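PBP5 (Haemophilus influenzae, PDB 3A3J) removes C-terminal D-alanyl residues from the sugar-peptide precursors of the bacterial cell wall, as a serine-type D-alanyl-D-alanine carboxypeptidase. Local coordinates at residues A[33-38]-A[141-146]. Sequence-based numbering, arbitrary orientation.
Sequences YPASLT and GLDDPN
Tyr33 and Asp143 each set the first side-chain carbon beyond CB anti to their own carbonyl carbon (chi1 -71° and -78°), and the two side chains meet nearly at right angles. Ring and carboxylate planes are 64° apart, with Tyr33 CD1 3.7 Å from Asp143 CG. Farther out, the phenol passes the backbone of Asp144 and Pro145: CE1 of Tyr33 lies 3.6 Å from the carbonyl O of Asp144, and the hydroxyl ends against CA and CB of Pro145. Both carboxylate oxygens have partners: Asp143 OD2 is hydrogen-bonded to Thr206 OG1, and OD1 lies beside a bridging water. That water accepts from Ala35 N (2.8 Å) and also lies near Gly141 O, between the two loops. Segment 33-38 leads into helix 38-51 and holds Ser36, first residue of the penicillin-binding SxxK motif and the likely acyl-ester nucleophile, its OG hydrogen-bonded to Lys39 NZ. Ala35, just before that serine, exchanges CA-H...O contacts with Gly141 of the other loop, Ala35 CA to Gly141 O at 3.3 Å and Gly141 CA to Ala35 O at 3.4 Å. Ala35 O also accepts from Thr38 N and, in the carbonyl plane, from Thr38 OG1 (3.0 Å), which fixes the threonine hydroxyl 3.3 Å from Gly141 CA.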
loop_
_atom_site.group_PDB
_atom_site.type_symbol
_atom_site.label_atom_id
_atom_site.label_comp_id
_atom_site.label_asym_id
_atom_site.label_seq_id
_atom_site.Cartn_x
_atom_site.Cartn_y
_atom_site.Cartn_z
ATOM N N TYR A 33 8.416 13.202 -8.768
ATOM C CA TYR A 33 7.855 14.129 -7.765
ATOM C C TYR A 33 6.527 13.592 -7.290
ATOM O O TYR A 33 5.638 13.403 -8.097
ATOM C CB TYR A 33 7.664 15.524 -8.370
ATOM C CG TYR A 33 8.954 16.239 -8.611
ATOM C CD1 TYR A 33 9.343 17.323 -7.804
ATOM C CD2 TYR A 33 9.833 15.793 -9.605
ATOM C CE1 TYR A 33 10.571 17.962 -8.012
ATOM C CE2 TYR A 33 11.024 16.423 -9.829
ATOM C CZ TYR A 33 11.384 17.512 -9.041
ATOM O OH TYR A 33 12.580 18.131 -9.288
ATOM N N PRO A 34 6.373 13.320 -5.982
ATOM C CA PRO A 34 5.122 12.642 -5.585
ATOM C C PRO A 34 3.900 13.561 -5.518
ATOM O O PRO A 34 2.749 13.062 -5.617
ATOM C CB PRO A 34 5.432 12.090 -4.198
ATOM C CG PRO A 34 6.482 13.061 -3.656
ATOM C CD PRO A 34 7.313 13.478 -4.850
ATOM N N ALA A 35 4.125 14.861 -5.282
ATOM C CA ALA A 35 3.034 15.849 -5.331
ATOM C C ALA A 35 2.076 15.348 -4.260
ATOM O O ALA A 35 2.566 14.869 -3.240
ATOM C CB ALA A 35 2.400 15.877 -6.671
ATOM N N SER A 36 0.751 15.486 -4.407
ATOM C CA SER A 36 -0.110 15.023 -3.315
ATOM C C SER A 36 -0.089 13.518 -2.925
ATOM O O SER A 36 -0.751 13.118 -1.949
ATOM C CB SER A 36 -1.548 15.441 -3.550
ATOM O OG SER A 36 -1.737 16.778 -3.024
ATOM N N LEU A 37 0.641 12.653 -3.634
ATOM C CA LEU A 37 0.644 11.212 -3.142
ATOM C C LEU A 37 1.459 11.208 -1.831
ATOM O O LEU A 37 1.302 10.314 -0.931
ATOM C CB LEU A 37 1.325 10.305 -4.148
ATOM C CG LEU A 37 0.756 10.308 -5.570
ATOM C CD1 LEU A 37 1.588 9.389 -6.507
ATOM C CD2 LEU A 37 -0.662 9.913 -5.508
ATOM N N THR A 38 2.259 12.284 -1.648
ATOM C CA THR A 38 2.960 12.480 -0.334
ATOM C C THR A 38 2.009 12.341 0.830
ATOM O O THR A 38 2.378 11.767 1.913
ATOM C CB THR A 38 3.674 13.859 -0.265
ATOM O OG1 THR A 38 4.627 13.926 -1.350
ATOM C CG2 THR A 38 4.394 14.015 1.126
ATOM N N GLY A 141 3.760 17.583 0.034
ATOM C CA GLY A 141 4.190 17.165 -1.296
ATOM C C GLY A 141 4.529 18.288 -2.270
ATOM O O GLY A 141 4.720 18.054 -3.464
ATOM N N LEU A 142 4.631 19.525 -1.766
ATOM C CA LEU A 142 4.985 20.649 -2.585
ATOM C C LEU A 142 6.320 20.308 -3.193
ATOM O O LEU A 142 7.209 19.834 -2.514
ATOM C CB LEU A 142 5.104 21.889 -1.698
ATOM C CG LEU A 142 5.929 23.053 -2.270
ATOM C CD1 LEU A 142 5.183 23.463 -3.591
ATOM C CD2 LEU A 142 6.267 24.345 -1.235
ATOM N N ASP A 143 6.494 20.608 -4.464
ATOM C CA ASP A 143 7.601 20.049 -5.193
ATOM C C ASP A 143 8.920 20.510 -4.626
ATOM O O ASP A 143 9.067 21.647 -4.224
ATOM C CB ASP A 143 7.522 20.438 -6.668
ATOM C CG ASP A 143 6.475 19.592 -7.457
ATOM O OD1 ASP A 143 5.963 18.577 -6.937
ATOM O OD2 ASP A 143 6.173 19.936 -8.616
ATOM N N ASP A 144 9.919 19.675 -4.723
ATOM C CA ASP A 144 11.229 19.970 -4.146
ATOM C C ASP A 144 12.186 18.918 -4.752
ATOM O O ASP A 144 11.901 17.728 -4.692
ATOM C CB ASP A 144 11.131 19.854 -2.605
ATOM C CG ASP A 144 12.503 19.867 -1.885
ATOM O OD1 ASP A 144 13.547 19.729 -2.544
ATOM O OD2 ASP A 144 12.518 19.951 -0.624
ATOM N N PRO A 145 13.321 19.333 -5.351
ATOM C CA PRO A 145 14.012 18.176 -5.988
ATOM C C PRO A 145 14.570 17.109 -5.020
ATOM O O PRO A 145 15.002 16.053 -5.463
ATOM C CB PRO A 145 15.112 18.835 -6.832
ATOM C CG PRO A 145 15.401 20.162 -6.108
ATOM C CD PRO A 145 14.082 20.599 -5.456
ATOM N N ASN A 146 14.532 17.354 -3.720
ATOM C CA ASN A 146 15.015 16.389 -2.746
ATOM C C ASN A 146 13.887 15.493 -2.259
ATOM O O ASN A 146 14.056 14.625 -1.357
ATOM C CB ASN A 146 15.591 17.120 -1.544
ATOM C CG ASN A 146 16.826 17.920 -1.890
ATOM O OD1 ASN A 146 17.578 17.565 -2.807
ATOM N ND2 ASN A 146 17.037 19.029 -1.170
HETATM O O HOH W 1 6.190 16.770 -5.184
#